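Local coordinates for putative aliphatic sulfonates-binding protein (Escherichia coli, PDB 2X26), which probably binds aliphatic sulfonates in the periplasm, as the solute-binding component of an ABC transport system, at residues 104-109 with 152-157; 47-52 with 72-77; 166-171 with 235-240; 182-187 with 255-260; 116-121 with 266-271. All coordinates share one frame; numbering follows the deposited sequence. Where two conformers were deposited one is given.

From the N terminus, contact 2 comes first and closes a short loop between helix 42-51 and strand 74-80 in the first five-stranded sheet. Contact 1 then opens, and contact 5 opens before contact 1 closes, so these two cross; contact 1 pairs strands 107-110 and 155-159 of the second sheet. Contacts 3 and 4 cross each other, and both nest inside the long loop of contact 5. Contact 3 brings helix 162-169 to helix 235-243. Contacts 4 and 5 share helix 255-270, which thereby reaches both the segment entering strand 186-191 of the first sheet and helix 115-126, packed on the second. Tyr76 of contact 2 touches Phe187 of contact 4.

Contact 1. Residues 104-109 with 152-157; sequences KGHKVA and NVDAWA
Ala109 and Ala155 lie at the tight end of this parallel strand pair, where Ala109 N donates to Ala155 O at 2.9 Å with an angle at the hydrogen of 164°. Two residues on, Ala157 N returns a bond to Ala109 O at 2.9 Å, nearly along the C=O axis. The same carbonyl oxygen also lies in the ring plane of Trp156, with CD1 of the indole 3.4 Å from Ala109 O, so the ring meets it with its edge. Beside these bonds, Ala109 CB rests on Val153 CG2 at 3.8 Å, while the other branch of Val153, CG1, reaches Lys107 CB. The looser end begins at Lys107 O, which takes a good bond from Asp154 N at 2.9 Å and a weak one from Ala155 N at 3.4 Å. Farther out, Asp154 OD2 comes within 3.2 Å of His106 CD2, the carboxylate and imidazole planes standing 89° apart. Lys107 lays its CD 3.2 Å from Asn152 O, then bends at its last two torsions and carries NZ away from the other strand, on the exposed side of the contact. Strand 107-110 is flanked by parallel strands 135-138 and 155-159, which helix 141-149 connects as a beta-alpha-beta crossover; that helix packs over Ala109 and Trp156, and on the other sheet face Ala155 touches Ile89 and Val91 of strand 87-92.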
# COMPACT_ATOMS: atom_id res chain seq x y z
N LYS A 104 -18.94 5.85 -21.53
CA LYS A 104 -20.34 6.27 -21.29
C LYS A 104 -21.31 5.18 -21.72
O LYS A 104 -21.24 4.72 -22.85
CB LYS A 104 -20.67 7.56 -22.05
CG LYS A 104 -22.00 8.18 -21.63
CD LYS A 104 -22.10 9.66 -21.99
CE LYS A 104 -23.44 10.25 -21.53
NZ LYS A 104 -23.63 11.71 -21.95
N GLY A 105 -22.19 4.75 -20.82
CA GLY A 105 -23.22 3.78 -21.18
C GLY A 105 -22.79 2.32 -21.10
O GLY A 105 -23.62 1.41 -21.27
N HIS A 106 -21.51 2.07 -20.85
CA HIS A 106 -20.97 0.70 -20.84
C HIS A 106 -20.80 0.10 -19.45
O HIS A 106 -20.87 0.81 -18.44
CB HIS A 106 -19.65 0.62 -21.63
CG HIS A 106 -19.83 0.75 -23.10
ND1 HIS A 106 -19.37 1.83 -23.82
CD2 HIS A 106 -20.46 -0.05 -23.99
CE1 HIS A 106 -19.70 1.69 -25.09
NE2 HIS A 106 -20.36 0.55 -25.22
N LYS A 107 -20.58 -1.23 -19.40
CA LYS A 107 -20.39 -1.93 -18.14
C LYS A 107 -18.90 -1.98 -17.78
O LYS A 107 -18.07 -2.41 -18.58
CB LYS A 107 -20.94 -3.37 -18.22
CG LYS A 107 -22.40 -3.47 -18.63
CD LYS A 107 -22.67 -4.96 -18.97
CE LYS A 107 -23.67 -5.16 -20.06
NZ LYS A 107 -25.05 -5.21 -19.52
N VAL A 108 -18.58 -1.52 -16.57
CA VAL A 108 -17.21 -1.54 -16.14
C VAL A 108 -17.09 -2.35 -14.84
O VAL A 108 -17.72 -1.98 -13.83
CB VAL A 108 -16.71 -0.10 -15.91
CG1 VAL A 108 -15.23 -0.11 -15.46
CG2 VAL A 108 -16.90 0.79 -17.19
N ALA A 109 -16.25 -3.38 -14.82
CA ALA A 109 -16.06 -4.18 -13.62
C ALA A 109 -14.92 -3.62 -12.78
O ALA A 109 -13.91 -3.18 -13.34
CB ALA A 109 -15.74 -5.59 -14.00
N ASN A 152 -18.76 -10.08 -20.80
CA ASN A 152 -19.90 -9.63 -20.01
C ASN A 152 -19.77 -8.19 -19.47
O ASN A 152 -20.78 -7.52 -19.21
CB ASN A 152 -20.23 -10.63 -18.91
CG ASN A 152 -20.94 -11.87 -19.45
OD1 ASN A 152 -21.49 -11.85 -20.54
ND2 ASN A 152 -20.91 -12.95 -18.70
N VAL A 153 -18.54 -7.66 -19.45
CA VAL A 153 -18.32 -6.24 -19.24
C VAL A 153 -17.39 -5.73 -20.34
O VAL A 153 -16.71 -6.53 -21.00
CB VAL A 153 -17.67 -5.91 -17.84
CG1 VAL A 153 -18.67 -6.12 -16.74
CG2 VAL A 153 -16.43 -6.72 -17.60
N ASP A 154 -17.38 -4.43 -20.56
CA ASP A 154 -16.53 -3.90 -21.62
C ASP A 154 -15.17 -3.43 -21.18
O ASP A 154 -14.28 -3.25 -22.00
CB ASP A 154 -17.26 -2.82 -22.40
CG ASP A 154 -18.54 -3.38 -23.00
OD1 ASP A 154 -18.44 -4.47 -23.62
OD2 ASP A 154 -19.60 -2.81 -22.73
N ALA A 155 -15.02 -3.21 -19.88
CA ALA A 155 -13.77 -2.72 -19.34
C ALA A 155 -13.61 -3.24 -17.91
O ALA A 155 -14.61 -3.52 -17.25
CB ALA A 155 -13.74 -1.18 -19.34
N TRP A 156 -12.36 -3.34 -17.46
CA TRP A 156 -12.02 -3.87 -16.14
C TRP A 156 -10.98 -2.93 -15.52
O TRP A 156 -9.87 -2.71 -16.07
CB TRP A 156 -11.47 -5.30 -16.24
CG TRP A 156 -11.09 -5.97 -14.93
CD1 TRP A 156 -11.59 -5.70 -13.71
CD2 TRP A 156 -10.20 -7.07 -14.77
NE1 TRP A 156 -11.03 -6.53 -12.76
CE2 TRP A 156 -10.18 -7.39 -13.40
CE3 TRP A 156 -9.38 -7.79 -15.64
CZ2 TRP A 156 -9.37 -8.40 -12.87
CZ3 TRP A 156 -8.58 -8.81 -15.12
CH2 TRP A 156 -8.59 -9.10 -13.75
N ALA A 157 -11.35 -2.32 -14.41
CA ALA A 157 -10.40 -1.45 -13.71
C ALA A 157 -9.78 -2.29 -12.62
O ALA A 157 -10.50 -2.88 -11.80
CB ALA A 157 -11.13 -0.23 -13.15

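Contact 2. Residues 47-52 with 72-77; sequences EALNVG and ADLVYV
Leu49 and Asn50 lie within the Schellman motif that ends helix 42-51, with Gly52 at positive phi as its C-prime residue, and meet Ala72 and Leu74. The helix connects strands 33-38 and 56-59 of the first sheet, and here it comes against the segment that leads into strand 74-80. The apolar half of the contact is a leucine pair: Leu49 CG lies 3.9 Å from Leu74 CD2, and Leu49 CD2 reaches both methyls of Leu74, each at 4.1 Å. The polar half is carried by Asn50, whose CG stands anti to the backbone N (chi1 -153°), which brings the amide over to the other segment. Its ND2 sits 3.3 Å from Ala72 CB and 3.9 Å from Leu74 CD2. The same nitrogen donates to a water at 2.6 Å from Asn50 ND2, and that water also accepts from Asp73 N at 2.7 Å. The carboxylate of Asp73 is directed to another partner, Arg192, by a salt bridge, while Leu49 is also packed on Leu189 of strand 186-191. With both N-H groups donating to it, the water serves as acceptor twice, which implies that helix and segment are joined on their polar side through a solvent-mediated bridge and on their buried side by plain leucine packing.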
# COMPACT_ATOMS: atom_id res chain seq x y z
N GLU A 47 -7.48 -3.94 10.80
CA GLU A 47 -8.23 -4.51 11.92
C GLU A 47 -7.27 -5.06 12.98
O GLU A 47 -7.41 -4.80 14.17
CB GLU A 47 -9.22 -5.58 11.40
CG GLU A 47 -10.30 -4.91 10.52
CD GLU A 47 -11.41 -5.82 10.00
OE1 GLU A 47 -11.22 -7.06 9.90
OE2 GLU A 47 -12.50 -5.25 9.70
N ALA A 48 -6.28 -5.81 12.53
CA ALA A 48 -5.28 -6.35 13.43
C ALA A 48 -4.46 -5.22 14.09
O ALA A 48 -4.20 -5.26 15.29
CB ALA A 48 -4.34 -7.35 12.65
N LEU A 49 -4.08 -4.22 13.31
CA LEU A 49 -3.36 -3.11 13.87
C LEU A 49 -4.17 -2.42 14.94
O LEU A 49 -3.62 -1.95 15.98
CB LEU A 49 -2.99 -2.13 12.72
CG LEU A 49 -1.81 -1.18 12.98
CD1 LEU A 49 -0.48 -1.84 13.28
CD2 LEU A 49 -1.63 -0.37 11.71
N ASN A 50 -5.48 -2.31 14.71
CA ASN A 50 -6.35 -1.62 15.61
C ASN A 50 -6.71 -2.36 16.91
O ASN A 50 -7.11 -1.73 17.88
CB ASN A 50 -7.65 -1.24 14.92
CG ASN A 50 -8.28 -0.00 15.55
OD1 ASN A 50 -9.49 0.06 15.81
ND2 ASN A 50 -7.45 0.97 15.82
N VAL A 51 -6.63 -3.69 16.90
CA VAL A 51 -6.80 -4.47 18.12
C VAL A 51 -5.46 -4.69 18.78
O VAL A 51 -5.41 -5.18 19.90
CB VAL A 51 -7.58 -5.84 17.94
CG1 VAL A 51 -9.00 -5.60 17.51
CG2 VAL A 51 -6.92 -6.76 16.92
N GLY A 52 -4.37 -4.33 18.10
CA GLY A 52 -3.04 -4.33 18.70
C GLY A 52 -2.30 -5.65 18.52
O GLY A 52 -1.34 -5.90 19.26
N ALA A 72 -10.30 4.83 14.21
CA ALA A 72 -9.01 4.24 14.55
C ALA A 72 -7.95 5.32 14.61
O ALA A 72 -7.94 6.27 13.79
CB ALA A 72 -8.64 3.11 13.63
N ASP A 73 -7.09 5.25 15.62
CA ASP A 73 -6.08 6.31 15.81
C ASP A 73 -4.75 5.92 15.12
O ASP A 73 -3.67 6.37 15.51
CB ASP A 73 -5.85 6.60 17.29
CG ASP A 73 -4.98 7.87 17.53
OD1 ASP A 73 -4.92 8.79 16.67
OD2 ASP A 73 -4.35 7.95 18.62
N LEU A 74 -4.84 5.17 14.05
CA LEU A 74 -3.63 4.67 13.37
C LEU A 74 -2.94 5.78 12.60
O LEU A 74 -3.61 6.54 11.91
CB LEU A 74 -4.03 3.62 12.39
CG LEU A 74 -4.87 2.54 13.02
CD1 LEU A 74 -5.27 1.57 11.89
CD2 LEU A 74 -4.09 1.81 14.13
N VAL A 75 -1.63 5.88 12.71
CA VAL A 75 -0.91 7.03 12.15
C VAL A 75 -0.13 6.59 10.94
O VAL A 75 0.37 5.43 10.89
CB VAL A 75 0.04 7.67 13.18
CG1 VAL A 75 -0.77 8.30 14.30
CG2 VAL A 75 1.06 6.68 13.75
N TYR A 76 0.00 7.51 9.97
CA TYR A 76 0.85 7.28 8.80
C TYR A 76 2.29 7.57 9.21
O TYR A 76 2.63 8.72 9.54
CB TYR A 76 0.45 8.24 7.69
CG TYR A 76 -0.97 8.14 7.21
CD1 TYR A 76 -1.33 7.25 6.16
CD2 TYR A 76 -1.95 8.94 7.73
CE1 TYR A 76 -2.66 7.16 5.70
CE2 TYR A 76 -3.29 8.87 7.29
CZ TYR A 76 -3.63 7.97 6.27
OH TYR A 76 -4.94 7.89 5.81
N VAL A 77 3.12 6.54 9.21
CA VAL A 77 4.51 6.70 9.58
C VAL A 77 5.43 6.90 8.36
O VAL A 77 6.54 7.42 8.51
CB VAL A 77 5.08 5.56 10.49
CG1 VAL A 77 4.52 5.65 11.96
CG2 VAL A 77 4.91 4.15 9.84
O HOH W 1 -7.33 3.13 17.33

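Contact 3. Residues 166-171 with 235-240; sequences ALLQGG and APVIAS
Leu168 reaches across to Pro236 and Val237 through a single methyl, and the route to it can be followed atom by atom. Its CB is still 4.9 Å from Val237 CG2. CG, anti to the carbonyl carbon with chi1 at -64°, turns the branch toward the other helix without yet touching it. The extended second torsion, near 180°, then delivers CD1 onto the first turn of helix 235-243. There CD1 lies 3.4 Å from Pro236 O and 3.8 Å from Val237 N, so the methyl rests against the peptide group joining these two residues. On the side-chain level CD1 is 4.0 Å from Val237 CG2 and 4.1 Å from Pro236 CB, and a turn further along it comes within 4.4 Å of Ser240 CB. Helix 162-169 links strands 155-159 and 172-177 of the second sheet, which lie on either side of strand 87-92, and the contact comes at its C-terminal end, where Gly170 leaves the helix with positive phi. Pro236 O is meanwhile used within its own helix, accepting from Ser240 N at 3.2 Å. Leu167 adds a marginal approach, its CD2 4.4 Å from Ser240 OG. That hydroxyl is hydrogen-bonded to Ser164 OG, one turn back along helix 162-169. Behind the contact, Ile238 packs on Leu227, Ala228 and Met231 of helix 220-231.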
# COMPACT_ATOMS: atom_id res chain seq x y z
N ALA A 166 -3.12 -10.32 -17.15
CA ALA A 166 -4.08 -10.16 -18.25
C ALA A 166 -3.34 -9.69 -19.50
O ALA A 166 -3.61 -10.15 -20.63
CB ALA A 166 -5.16 -9.15 -17.87
N LEU A 167 -2.43 -8.75 -19.31
CA LEU A 167 -1.67 -8.19 -20.41
C LEU A 167 -0.89 -9.25 -21.19
O LEU A 167 -0.89 -9.25 -22.43
CB LEU A 167 -0.71 -7.10 -19.88
CG LEU A 167 0.09 -6.29 -20.91
CD1 LEU A 167 -0.81 -5.47 -21.84
CD2 LEU A 167 1.11 -5.40 -20.26
N LEU A 168 -0.25 -10.16 -20.46
CA LEU A 168 0.62 -11.15 -21.09
C LEU A 168 -0.14 -12.25 -21.78
O LEU A 168 0.42 -12.91 -22.68
CB LEU A 168 1.70 -11.67 -20.15
CG LEU A 168 2.69 -10.60 -19.67
CD1 LEU A 168 3.72 -11.24 -18.77
CD2 LEU A 168 3.39 -9.91 -20.83
N GLN A 169 -1.39 -12.45 -21.37
CA GLN A 169 -2.30 -13.42 -22.01
C GLN A 169 -2.73 -12.90 -23.37
O GLN A 169 -3.20 -13.67 -24.23
CB GLN A 169 -3.54 -13.70 -21.13
CG GLN A 169 -4.46 -14.82 -21.68
CD GLN A 169 -5.57 -15.25 -20.72
OE1 GLN A 169 -6.53 -14.51 -20.48
NE2 GLN A 169 -5.45 -16.47 -20.19
N GLY A 170 -2.59 -11.59 -23.56
CA GLY A 170 -2.82 -10.96 -24.83
C GLY A 170 -4.27 -10.55 -25.02
O GLY A 170 -5.15 -10.93 -24.25
N GLY A 171 -4.50 -9.74 -26.04
CA GLY A 171 -5.87 -9.38 -26.39
C GLY A 171 -6.38 -8.15 -25.70
O GLY A 171 -7.46 -7.65 -26.07
N ALA A 235 7.34 -16.14 -13.73
CA ALA A 235 8.42 -15.14 -13.85
C ALA A 235 8.15 -13.98 -14.82
O ALA A 235 8.39 -12.83 -14.45
CB ALA A 235 9.78 -15.82 -14.19
N PRO A 236 7.70 -14.26 -16.09
CA PRO A 236 7.42 -13.07 -16.93
C PRO A 236 6.35 -12.13 -16.39
O PRO A 236 6.38 -10.92 -16.69
CB PRO A 236 6.98 -13.68 -18.27
CG PRO A 236 7.68 -15.06 -18.28
CD PRO A 236 7.49 -15.51 -16.85
N VAL A 237 5.37 -12.64 -15.66
CA VAL A 237 4.37 -11.77 -15.02
C VAL A 237 5.01 -10.85 -13.97
O VAL A 237 4.74 -9.63 -13.92
CB VAL A 237 3.19 -12.60 -14.43
CG1 VAL A 237 2.21 -11.71 -13.66
CG2 VAL A 237 2.46 -13.31 -15.59
N ILE A 238 5.93 -11.42 -13.18
CA ILE A 238 6.70 -10.67 -12.15
C ILE A 238 7.60 -9.64 -12.83
O ILE A 238 7.75 -8.51 -12.30
CB ILE A 238 7.57 -11.60 -11.30
CG1 ILE A 238 6.68 -12.63 -10.57
CG2 ILE A 238 8.42 -10.83 -10.27
CD1 ILE A 238 5.56 -12.00 -9.77
N ALA A 239 8.22 -10.01 -13.94
CA ALA A 239 9.08 -9.07 -14.68
C ALA A 239 8.29 -7.80 -15.08
O ALA A 239 8.74 -6.68 -14.87
CB ALA A 239 9.68 -9.72 -15.92
N SER A 240 7.11 -8.02 -15.70
CA SER A 240 6.18 -6.95 -16.09
C SER A 240 5.76 -6.15 -14.86
O SER A 240 5.76 -4.91 -14.87
CB SER A 240 4.95 -7.58 -16.74
OG SER A 240 4.04 -6.61 -17.25

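Contact 4. Residues 182-187 with 255-260; sequences NQTGSF and AEVAAL
Leu260, whose side chain lies against Thr184, has its backbone N bonded to Glu256 O at 3.0 Å; this regular helical bond belongs to helix 255-270 alone, and the contact itself is made by van der Waals packing. Thr184 supplies both its branches. Its OG1 lies 3.5 Å from Leu260 CB, the two side chains lying antiparallel, side by side. Its CG2 stands anti to the backbone N while OG1 lies beside that N (chi1 -62°), an arrangement that sends the methyl to Val257, where CG2 meets Val257 CG1 at 3.9 Å. One threonine thus bridges two residues a helical turn apart. Leu260 spreads its own methyls along the backbone ahead of Thr184: CD1 is 4.0 Å from Gln183 O, and CD2 is 4.0 Å from Asn182 O. At the other end Phe187 CE1 and CZ both approach Val257 CG1, the former at 4.1 Å, so this one methyl has Thr184 and Phe187 for neighbours. The run 182-187 brings the chain from strand 172-177 of the second sheet into strand 186-191 of the first. In that sheet strand 186-191 lies between strands 56-59 and 74-80, and the ring of Phe187 meets Tyr76 of the latter, while Val79 touches both Phe187 and Val257. Helix 255-270 thus packs on this sheet where the chain enters it.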
# COMPACT_ATOMS: atom_id res chain seq x y z
N ASN A 182 -2.79 12.20 -10.62
CA ASN A 182 -2.12 12.67 -9.38
C ASN A 182 -2.42 11.77 -8.20
O ASN A 182 -3.10 12.13 -7.23
CB ASN A 182 -2.42 14.14 -9.06
CG ASN A 182 -1.82 15.09 -10.07
OD1 ASN A 182 -1.53 14.71 -11.21
ND2 ASN A 182 -1.64 16.35 -9.66
N GLN A 183 -1.88 10.57 -8.28
CA GLN A 183 -2.01 9.61 -7.22
C GLN A 183 -1.16 9.91 -5.97
O GLN A 183 -0.19 10.67 -5.99
CB GLN A 183 -1.74 8.25 -7.81
CG GLN A 183 -2.76 7.86 -8.86
CD GLN A 183 -2.64 6.42 -9.23
OE1 GLN A 183 -1.54 5.97 -9.54
NE2 GLN A 183 -3.74 5.68 -9.19
N THR A 184 -1.51 9.28 -4.85
CA THR A 184 -0.93 9.63 -3.54
C THR A 184 0.30 8.82 -3.11
O THR A 184 1.29 9.37 -2.60
CB THR A 184 -2.03 9.40 -2.50
OG1 THR A 184 -3.11 10.27 -2.83
CG2 THR A 184 -1.54 9.70 -1.04
N GLY A 185 0.23 7.52 -3.31
CA GLY A 185 1.33 6.65 -2.87
C GLY A 185 0.78 5.55 -1.93
O GLY A 185 -0.41 5.51 -1.68
N SER A 186 1.64 4.64 -1.47
CA SER A 186 1.17 3.64 -0.49
C SER A 186 1.81 3.94 0.83
O SER A 186 2.79 4.71 0.92
CB SER A 186 1.51 2.22 -0.92
OG SER A 186 2.89 2.11 -1.26
N PHE A 187 1.26 3.37 1.88
CA PHE A 187 1.63 3.82 3.23
C PHE A 187 2.11 2.74 4.19
O PHE A 187 1.85 1.54 3.98
CB PHE A 187 0.45 4.49 3.91
CG PHE A 187 0.07 5.80 3.28
CD1 PHE A 187 0.85 6.96 3.48
CD2 PHE A 187 -1.05 5.86 2.48
CE1 PHE A 187 0.45 8.22 2.93
CE2 PHE A 187 -1.46 7.10 1.87
CZ PHE A 187 -0.70 8.29 2.10
N ALA A 255 3.52 17.62 3.52
CA ALA A 255 2.27 18.40 3.40
C ALA A 255 1.51 18.14 2.10
O ALA A 255 0.27 18.11 2.10
CB ALA A 255 2.61 19.91 3.46
N GLU A 256 2.26 17.97 1.01
CA GLU A 256 1.70 17.69 -0.31
C GLU A 256 0.96 16.34 -0.33
O GLU A 256 -0.18 16.22 -0.82
CB GLU A 256 2.79 17.73 -1.39
CG GLU A 256 2.27 17.52 -2.79
CD GLU A 256 3.35 17.59 -3.87
OE1 GLU A 256 4.34 18.34 -3.72
OE2 GLU A 256 3.17 16.89 -4.90
N VAL A 257 1.61 15.33 0.21
CA VAL A 257 1.00 13.98 0.20
C VAL A 257 -0.24 14.02 1.11
O VAL A 257 -1.30 13.47 0.79
CB VAL A 257 2.01 12.92 0.65
CG1 VAL A 257 1.32 11.59 0.84
CG2 VAL A 257 3.15 12.78 -0.42
N ALA A 258 -0.11 14.71 2.25
CA ALA A 258 -1.24 14.80 3.16
C ALA A 258 -2.45 15.39 2.46
O ALA A 258 -3.56 14.91 2.68
CB ALA A 258 -0.90 15.69 4.36
N ALA A 259 -2.24 16.47 1.70
CA ALA A 259 -3.30 17.13 0.98
C ALA A 259 -3.92 16.21 -0.05
O ALA A 259 -5.15 16.24 -0.26
CB ALA A 259 -2.79 18.43 0.31
N LEU A 260 -3.09 15.41 -0.74
CA LEU A 260 -3.67 14.44 -1.74
C LEU A 260 -4.50 13.40 -1.03
O LEU A 260 -5.57 13.00 -1.51
CB LEU A 260 -2.62 13.74 -2.61
CG LEU A 260 -1.81 14.69 -3.48
CD1 LEU A 260 -0.50 14.02 -3.92
CD2 LEU A 260 -2.67 15.14 -4.68

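Contact 5. Residues 116-121 with 266-271; sequences SHNLLL and DLFYEN
This is a buried helix-to-helix contact between helix 115-126, which packs on the second sheet, and the end of helix 255-270, with Asn118 and Leu121 facing Leu267 and Phe268. The short axes run at 89° to each other and come no closer than 11.6 Å, so side chains rather than backbones bridge the gap. Asn118 meets Phe268 at the edge of its ring: CB lies in the ring plane, 3.8 Å from Phe268 CE1, and OD1 is 3.7 Å from the same CE1. The amide and ring planes are 52° apart. With CG anti to the backbone N the amide of Asn118 extends toward the other helix, and OD1 also lies 3.7 Å from Leu267 CD2, though the hydrogen bond of this oxygen is to Arg122 NE on its own helix. One turn on, Leu121 CD1 meets the same Leu267 methyl, CD2, at 4.0 Å, the leucines overlapping head to tail. Beyond them Leu121 CD2 comes to 4.2 Å from Asn271 OD1. The amide of Asn271 is held firmly: its ND2 donates to Leu267 O at 2.7 Å and 176°, and its backbone N reaches the same oxygen at 3.1 Å from the opposite face of the carbonyl plane. Leu120, also on helix 115-126, packs on Val108 and Ile89 of the second sheet, whereas helix 255-270 also meets residues of the first. The arrangement, with two five-stranded mixed sheets carrying helices and one helix touching elements of both, is that of the two-lobed periplasmic binding-protein fold.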
# COMPACT_ATOMS: atom_id res chain seq x y z
N SER A 116 -9.15 0.66 -7.47
CA SER A 116 -9.75 0.78 -8.81
C SER A 116 -11.04 1.65 -8.81
O SER A 116 -11.30 2.35 -9.79
CB SER A 116 -10.06 -0.58 -9.45
OG SER A 116 -8.84 -1.29 -9.63
N HIS A 117 -11.83 1.58 -7.72
CA HIS A 117 -13.03 2.43 -7.56
C HIS A 117 -12.54 3.89 -7.55
O HIS A 117 -13.14 4.75 -8.21
CB HIS A 117 -13.75 2.02 -6.24
CG HIS A 117 -15.12 2.63 -6.03
ND1 HIS A 117 -16.11 1.99 -5.30
CD2 HIS A 117 -15.62 3.85 -6.36
CE1 HIS A 117 -17.17 2.78 -5.23
NE2 HIS A 117 -16.90 3.91 -5.87
N ASN A 118 -11.43 4.18 -6.86
CA ASN A 118 -10.92 5.54 -6.77
C ASN A 118 -10.45 5.98 -8.16
O ASN A 118 -10.77 7.09 -8.62
CB ASN A 118 -9.77 5.61 -5.73
CG ASN A 118 -9.17 6.96 -5.60
OD1 ASN A 118 -9.86 7.94 -5.26
ND2 ASN A 118 -7.85 7.05 -5.79
N LEU A 119 -9.70 5.11 -8.85
CA LEU A 119 -9.14 5.45 -10.17
C LEU A 119 -10.30 5.74 -11.10
O LEU A 119 -10.27 6.74 -11.83
CB LEU A 119 -8.33 4.29 -10.79
CG LEU A 119 -7.85 4.53 -12.24
CD1 LEU A 119 -6.51 5.05 -12.15
CD2 LEU A 119 -7.75 3.25 -12.98
N LEU A 120 -11.33 4.91 -11.04
CA LEU A 120 -12.45 5.04 -11.96
C LEU A 120 -13.26 6.29 -11.72
O LEU A 120 -13.60 6.98 -12.70
CB LEU A 120 -13.36 3.80 -11.96
CG LEU A 120 -14.47 3.82 -12.99
CD1 LEU A 120 -13.96 3.86 -14.47
CD2 LEU A 120 -15.41 2.61 -12.75
N LEU A 121 -13.58 6.61 -10.46
CA LEU A 121 -14.26 7.90 -10.15
C LEU A 121 -13.47 9.08 -10.73
O LEU A 121 -14.07 9.97 -11.34
CB LEU A 121 -14.41 8.13 -8.64
CG LEU A 121 -15.52 7.36 -7.92
CD1 LEU A 121 -15.37 7.58 -6.43
CD2 LEU A 121 -16.85 7.92 -8.37
N ASP A 266 -11.98 13.02 1.28
CA ASP A 266 -13.17 13.82 0.96
C ASP A 266 -14.02 13.18 -0.12
O ASP A 266 -15.24 13.07 0.05
CB ASP A 266 -12.82 15.25 0.58
CG ASP A 266 -12.08 16.01 1.68
OD1 ASP A 266 -12.10 15.59 2.86
OD2 ASP A 266 -11.45 17.03 1.33
N LEU A 267 -13.38 12.72 -1.20
CA LEU A 267 -14.08 12.03 -2.29
C LEU A 267 -14.87 10.82 -1.77
O LEU A 267 -16.05 10.62 -2.12
CB LEU A 267 -13.09 11.56 -3.36
CG LEU A 267 -13.68 10.92 -4.63
CD1 LEU A 267 -14.61 11.93 -5.33
CD2 LEU A 267 -12.60 10.35 -5.60
N PHE A 268 -14.22 10.00 -0.95
CA PHE A 268 -14.88 8.84 -0.38
C PHE A 268 -16.05 9.20 0.54
O PHE A 268 -17.12 8.60 0.43
CB PHE A 268 -13.88 7.86 0.26
CG PHE A 268 -13.30 6.88 -0.73
CD1 PHE A 268 -12.67 7.34 -1.89
CD2 PHE A 268 -13.36 5.50 -0.51
CE1 PHE A 268 -12.13 6.41 -2.82
CE2 PHE A 268 -12.84 4.61 -1.43
CZ PHE A 268 -12.21 5.06 -2.58
N TYR A 269 -15.88 10.23 1.39
CA TYR A 269 -16.99 10.68 2.23
C TYR A 269 -18.14 11.23 1.36
O TYR A 269 -19.33 11.00 1.67
CB TYR A 269 -16.53 11.78 3.18
CG TYR A 269 -17.64 12.50 3.92
CD1 TYR A 269 -18.40 11.85 4.89
CD2 TYR A 269 -17.91 13.86 3.68
CE1 TYR A 269 -19.41 12.51 5.60
CE2 TYR A 269 -18.92 14.53 4.38
CZ TYR A 269 -19.66 13.84 5.33
OH TYR A 269 -20.65 14.49 6.03
N GLU A 270 -17.79 12.01 0.33
CA GLU A 270 -18.81 12.65 -0.54
C GLU A 270 -19.65 11.61 -1.25
O GLU A 270 -20.83 11.83 -1.53
CB GLU A 270 -18.18 13.59 -1.57
CG GLU A 270 -17.71 14.91 -0.97
CD GLU A 270 -16.65 15.62 -1.82
OE1 GLU A 270 -16.34 15.14 -2.94
OE2 GLU A 270 -16.13 16.66 -1.34
N ASN A 271 -19.06 10.45 -1.49
CA ASN A 271 -19.78 9.37 -2.15
C ASN A 271 -20.32 8.34 -1.17
O ASN A 271 -20.66 7.23 -1.57
CB ASN A 271 -18.89 8.71 -3.20
CG ASN A 271 -18.64 9.60 -4.39
OD1 ASN A 271 -19.37 9.53 -5.39
ND2 ASN A 271 -17.61 10.46 -4.30